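Side-chain contacts in RNA polymerase sigma factor (Bartonella quintana, PDB 5UXX), which probably directs RNA polymerase to particular promoters, acting as a DNA-binding sigma factor of the extracytoplasmic function (ECF) group: residues Ser50-Met53 / Gly54-Leu57; Asp105-Lys108 / Ala109-Leu113. One frame throughout, in Å; residues are numbered along the deposited sequence.

Interaction 1: residues Ser50-Met53 / Gly54-Leu57; sequences SFEM and GSNL
A chi1 of 171° at F51 swings CG away from the backbone N, and L57 does the same at 179°. These torsions bring the ring and the leucine branch together across a type II beta turn, E52 to S55, in the loop before helix 57-81. CD1 of L57 sits over one face of the F51 ring, close to its centre, in a CH-pi contact. The two side chains cross at about a right angle. Nearer the L57 backbone, CZ of F51 packs on CB of L57 at 3.7 Å. At the ring edge, near its plane, lies the backbone O of N56. W60 of the following helix meets the same ring edge-to-face. The turn itself is closed by the backbone bond from S55 N to E52 O, 3.2 Å long. G54 is the third residue of the turn, with a positive phi of 88°. N56 is the N-cap of helix 57-81, with OD1 accepting from A59 N, so the turn leads directly into the helix start within sigma-70 region 2. At that start, the CH-pi contact measures 3.8 Å from CD1 of L57 to the centroid of the F51 ring.

Interaction 2: residues Asp105-Lys108 / Ala109-Leu113; sequences DFKK and ALNML
K107 NZ donates to several oxygens. Across this contact it donates to OD1 of N111, 3.1 Å away, one helical turn on. The ammonium lies in the carbonyl plane of the N111 amide, on a lone pair. Beyond the helix it also donates to the backbone O atoms of S25, in the last turn of helix 7-26, and S27, just after it. The lysine chain is bent at chi2 (55°), which turns it along the helix toward N111. Its CE comes within 3.4 Å of OD1 of N111 on the way. The setting is helix 103-112, in sigma-70 region 4, where backbone i to i+4 bonds run through the contact. The bond from L110 N to F106 O is 2.9 Å. That from M112 N to K108 O is weak. On the neighbouring side of the helix, L110 lays CD1 obliquely by the F106 ring, 3.7 Å from CE2 of F106. L110 has CG beside its backbone N (chi1 -73°), and this also places CG 3.4 Å from F106 O. Both residues pack against another protein chain of the assembly, where an aromatic ring meets that of F106. K107 is buried, and these oxygen partners probably help to stabilise a positive charge on its ammonium while tying helix 103-112 to residues near the end of helix 7-26.

Interaction 1 comes first along the chain, in the loop after helix 33-46, and falls within sigma-70 region 2. It ends on the first residue of helix 57-81. The rest of that helix and a linker separate it from helix 103-112, which carries interaction 2 within region 4. The two share no helix. The centres of interactions 1 and 2 are about 33 Å apart. The nearest atoms of interactions 1 and 2 are about 21 Å apart. They lie on opposite sides of the chain's centre. Interaction 1 is a surface contact that no other protein chain of the assembly touches. Interaction 2 is partly buried, and another protein chain packs against it. Interaction 2 also joins its helix to the region 2 part of the chain.

Interaction 1: residues Ser50-Met53 / Gly54-Leu57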
ATOM      1  N   SER A  50      -9.732  15.908  11.719  1.00 36.64           N
ATOM      2  CA  SER A  50     -10.167  16.360  10.402  0.56 38.90           C
ATOM      3  C   SER A  50     -10.803  15.217   9.619  1.00 38.95           C
ATOM      4  O   SER A  50     -11.248  15.399   8.485  1.00 39.49           O
ATOM      5  CB  SER A  50      -8.994  16.948   9.616  0.56 37.31           C
ATOM      6  OG  SER A  50      -8.028  15.956   9.321  0.56 34.59           O
ATOM      7  N   PHE A  51     -10.840  14.037  10.230  1.00 33.77           N
ATOM      8  CA  PHE A  51     -11.460  12.882   9.595  1.00 36.66           C
ATOM      9  C   PHE A  51     -12.972  13.056   9.554  1.00 41.50           C
ATOM     10  O   PHE A  51     -13.620  13.192  10.591  1.00 42.96           O
ATOM     11  CB  PHE A  51     -11.095  11.589  10.325  1.00 31.30           C
ATOM     12  CG  PHE A  51     -11.877  10.394   9.858  1.00 29.58           C
ATOM     13  CD1 PHE A  51     -11.704   9.895   8.578  1.00 28.48           C
ATOM     14  CD2 PHE A  51     -12.785   9.770  10.699  1.00 31.36           C
ATOM     15  CE1 PHE A  51     -12.425   8.799   8.143  1.00 31.39           C
ATOM     16  CE2 PHE A  51     -13.508   8.671  10.271  1.00 33.89           C
ATOM     17  CZ  PHE A  51     -13.327   8.184   8.991  1.00 34.22           C
ATOM     18  N   GLU A  52     -13.524  13.050   8.346  1.00 41.45           N
ATOM     19  CA  GLU A  52     -14.950  13.274   8.157  1.00 44.37           C
ATOM     20  C   GLU A  52     -15.756  12.064   8.620  1.00 43.24           C
ATOM     21  O   GLU A  52     -15.535  10.944   8.160  1.00 42.47           O
ATOM     22  CB  GLU A  52     -15.245  13.591   6.689  1.00 53.90           C
ATOM     23  CG  GLU A  52     -16.721  13.672   6.346  1.00 69.01           C
ATOM     24  CD  GLU A  52     -16.961  13.818   4.855  1.00 76.84           C
ATOM     25  OE1 GLU A  52     -16.112  13.349   4.067  1.00 77.42           O
ATOM     26  OE2 GLU A  52     -17.996  14.402   4.472  1.00 80.68           O
HETATM   27  N   MSE A  53     -16.684  12.304   9.541  1.00 44.50           N
HETATM   28  CA  MSE A  53     -17.503  11.243  10.116  1.00 49.63           C
HETATM   29  C   MSE A  53     -18.347  10.551   9.053  1.00 46.91           C
HETATM   30  O   MSE A  53     -18.972  11.206   8.219  1.00 51.63           O
HETATM   31  CB  MSE A  53     -18.408  11.805  11.215  1.00 60.53           C
HETATM   32  CG  MSE A  53     -18.560  10.899  12.427  1.00 65.66           C
HETATM   33 SE   MSE A  53     -16.978  10.897  13.567  1.00224.74          SE
HETATM   34  CE  MSE A  53     -17.278  12.588  14.493  1.00 99.43           C
ATOM     35  N   GLY A  54     -18.358   9.222   9.083  1.00 41.28           N
ATOM     36  CA  GLY A  54     -19.155   8.449   8.151  1.00 40.47           C
ATOM     37  C   GLY A  54     -18.437   8.142   6.852  1.00 43.20           C
ATOM     38  O   GLY A  54     -18.992   7.490   5.967  1.00 45.55           O
ATOM     39  N   SER A  55     -17.198   8.608   6.734  1.00 38.99           N
ATOM     40  CA  SER A  55     -16.404   8.344   5.540  1.00 38.21           C
ATOM     41  C   SER A  55     -15.480   7.148   5.747  1.00 31.93           C
ATOM     42  O   SER A  55     -15.420   6.579   6.837  1.00 30.25           O
ATOM     43  CB  SER A  55     -15.591   9.582   5.152  1.00 40.65           C
ATOM     44  OG  SER A  55     -14.683   9.941   6.179  1.00 44.83           O
ATOM     45  N   ASN A  56     -14.764   6.769   4.694  1.00 29.13           N
ATOM     46  CA  ASN A  56     -13.877   5.614   4.744  1.00 26.76           C
ATOM     47  C   ASN A  56     -12.561   5.946   5.438  1.00 33.73           C
ATOM     48  O   ASN A  56     -11.740   6.694   4.905  1.00 34.69           O
ATOM     49  CB  ASN A  56     -13.614   5.085   3.331  1.00 26.73           C
ATOM     50  CG  ASN A  56     -13.028   3.685   3.328  1.00 27.36           C
ATOM     51  OD1 ASN A  56     -12.116   3.374   4.094  1.00 25.15           O
ATOM     52  ND2 ASN A  56     -13.557   2.828   2.462  1.00 27.58           N
ATOM     53  N   LEU A  57     -12.367   5.388   6.628  1.00 26.52           N
ATOM     54  CA  LEU A  57     -11.160   5.645   7.406  1.00 27.57           C
ATOM     55  C   LEU A  57      -9.933   5.022   6.755  1.00 28.73           C
ATOM     56  O   LEU A  57      -8.854   5.616   6.749  1.00 28.32           O
ATOM     57  CB  LEU A  57     -11.319   5.117   8.832  1.00 25.27           C
ATOM     58  CG  LEU A  57     -10.108   5.312   9.746  1.00 26.46           C
ATOM     59  CD1 LEU A  57      -9.816   6.792   9.943  1.00 29.03           C
ATOM     60  CD2 LEU A  57     -10.326   4.621  11.081  1.00 26.77           C
TER

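Interaction 2: residues Asp105-Lys108 / Ala109-Leu113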
ATOM      1  N   ASP A 105       9.443 -12.727  -6.092  1.00 31.97           N
ATOM      2  CA  ASP A 105       9.172 -12.672  -7.524  1.00 31.88           C
ATOM      3  C   ASP A 105       7.970 -11.782  -7.834  1.00 34.19           C
ATOM      4  O   ASP A 105       7.988 -11.013  -8.796  1.00 32.16           O
ATOM      5  CB  ASP A 105       8.941 -14.082  -8.074  1.00 37.14           C
ATOM      6  CG  ASP A 105       8.722 -14.095  -9.574  1.00 46.68           C
ATOM      7  OD1 ASP A 105       9.698 -13.868 -10.320  1.00 52.13           O
ATOM      8  OD2 ASP A 105       7.576 -14.335 -10.006  1.00 49.26           O
ATOM      9  N   PHE A 106       6.926 -11.895  -7.017  1.00 25.18           N
ATOM     10  CA  PHE A 106       5.713 -11.105  -7.206  1.00 25.28           C
ATOM     11  C   PHE A 106       5.988  -9.613  -7.036  1.00 27.48           C
ATOM     12  O   PHE A 106       5.481  -8.789  -7.798  1.00 26.83           O
ATOM     13  CB  PHE A 106       4.623 -11.551  -6.228  1.00 22.78           C
ATOM     14  CG  PHE A 106       3.259 -11.000  -6.548  1.00 20.36           C
ATOM     15  CD1 PHE A 106       2.407 -11.677  -7.405  1.00 23.54           C
ATOM     16  CD2 PHE A 106       2.832  -9.804  -5.995  1.00 24.67           C
ATOM     17  CE1 PHE A 106       1.155 -11.173  -7.701  1.00 23.29           C
ATOM     18  CE2 PHE A 106       1.579  -9.294  -6.288  1.00 23.01           C
ATOM     19  CZ  PHE A 106       0.741  -9.981  -7.143  1.00 24.10           C
ATOM     20  N   LYS A 107       6.789  -9.273  -6.031  1.00 23.29           N
ATOM     21  CA  LYS A 107       7.158  -7.885  -5.775  1.00 23.36           C
ATOM     22  C   LYS A 107       7.980  -7.322  -6.929  1.00 30.29           C
ATOM     23  O   LYS A 107       7.791  -6.175  -7.336  1.00 30.16           O
ATOM     24  CB  LYS A 107       7.933  -7.773  -4.459  1.00 24.12           C
ATOM     25  CG  LYS A 107       8.467  -6.381  -4.151  1.00 27.32           C
ATOM     26  CD  LYS A 107       7.368  -5.330  -4.168  1.00 26.59           C
ATOM     27  CE  LYS A 107       7.921  -3.962  -3.793  1.00 27.09           C
ATOM     28  NZ  LYS A 107       7.001  -2.856  -4.172  1.00 25.34           N
ATOM     29  N   LYS A 108       8.891  -8.138  -7.452  1.00 30.87           N
ATOM     30  CA  LYS A 108       9.695  -7.755  -8.606  1.00 33.23           C
ATOM     31  C   LYS A 108       8.810  -7.504  -9.823  1.00 33.30           C
ATOM     32  O   LYS A 108       9.088  -6.619 -10.631  1.00 28.99           O
ATOM     33  CB  LYS A 108      10.737  -8.831  -8.916  1.00 30.68           C
ATOM     34  CG  LYS A 108      11.870  -8.900  -7.903  1.00 41.63           C
ATOM     35  CD  LYS A 108      12.657 -10.196  -8.023  1.00 34.00           C
ATOM     36  CE  LYS A 108      13.147 -10.426  -9.441  1.00 36.13           C
ATOM     37  NZ  LYS A 108      14.010 -11.636  -9.529  1.00 38.62           N
ATOM     38  N   ALA A 109       7.743  -8.288  -9.945  1.00 31.62           N
ATOM     39  CA  ALA A 109       6.779  -8.113 -11.026  1.00 32.19           C
ATOM     40  C   ALA A 109       6.014  -6.802 -10.864  1.00 27.45           C
ATOM     41  O   ALA A 109       5.787  -6.080 -11.837  1.00 28.10           O
ATOM     42  CB  ALA A 109       5.817  -9.291 -11.076  1.00 31.68           C
ATOM     43  N   LEU A 110       5.616  -6.505  -9.631  1.00 26.08           N
ATOM     44  CA  LEU A 110       4.940  -5.250  -9.312  1.00 25.34           C
ATOM     45  C   LEU A 110       5.804  -4.046  -9.669  1.00 35.60           C
ATOM     46  O   LEU A 110       5.301  -3.026 -10.143  1.00 34.46           O
ATOM     47  CB  LEU A 110       4.575  -5.199  -7.827  1.00 24.48           C
ATOM     48  CG  LEU A 110       3.415  -6.074  -7.354  1.00 25.05           C
ATOM     49  CD1 LEU A 110       3.298  -6.018  -5.839  1.00 19.06           C
ATOM     50  CD2 LEU A 110       2.114  -5.640  -8.011  1.00 24.86           C
ATOM     51  N   ASN A 111       7.105  -4.172  -9.437  1.00 25.18           N
ATOM     52  CA  ASN A 111       8.043  -3.092  -9.707  1.00 32.58           C
ATOM     53  C   ASN A 111       8.274  -2.871 -11.202  1.00 34.80           C
ATOM     54  O   ASN A 111       8.762  -1.819 -11.611  1.00 29.84           O
ATOM     55  CB  ASN A 111       9.374  -3.367  -9.007  1.00 28.25           C
ATOM     56  CG  ASN A 111       9.300  -3.143  -7.507  1.00 37.30           C
ATOM     57  OD1 ASN A 111       8.243  -2.813  -6.968  1.00 25.73           O
ATOM     58  ND2 ASN A 111      10.426  -3.320  -6.826  1.00 28.90           N
HETATM   59  N   MSE A 112       7.924  -3.868 -12.011  1.00 33.34           N
HETATM   60  CA  MSE A 112       8.024  -3.745 -13.462  1.00 32.67           C
HETATM   61  C   MSE A 112       6.925  -2.837 -14.001  1.00 31.45           C
HETATM   62  O   MSE A 112       7.049  -2.269 -15.085  1.00 38.01           O
HETATM   63  CB  MSE A 112       7.942  -5.119 -14.130  1.00 34.79           C
HETATM   64  CG  MSE A 112       9.099  -6.046 -13.809  1.00 34.72           C
HETATM   65 SE   MSE A 112      10.765  -5.473 -14.636  1.00 67.93          SE
HETATM   66  CE  MSE A 112      10.252  -5.655 -16.509  1.00 55.65           C
ATOM     67  N   LEU A 113       5.845  -2.713 -13.236  1.00 29.95           N
ATOM     68  CA  LEU A 113       4.733  -1.850 -13.609  1.00 29.46           C
ATOM     69  C   LEU A 113       5.101  -0.382 -13.440  1.00 35.00           C
ATOM     70  O   LEU A 113       6.064  -0.051 -12.748  1.00 33.52           O
ATOM     71  CB  LEU A 113       3.496  -2.171 -12.767  1.00 24.76           C
ATOM     72  CG  LEU A 113       2.981  -3.610 -12.777  1.00 31.47           C
ATOM     73  CD1 LEU A 113       1.812  -3.764 -11.812  1.00 22.01           C
ATOM     74  CD2 LEU A 113       2.579  -4.026 -14.180  1.00 25.57           C
TER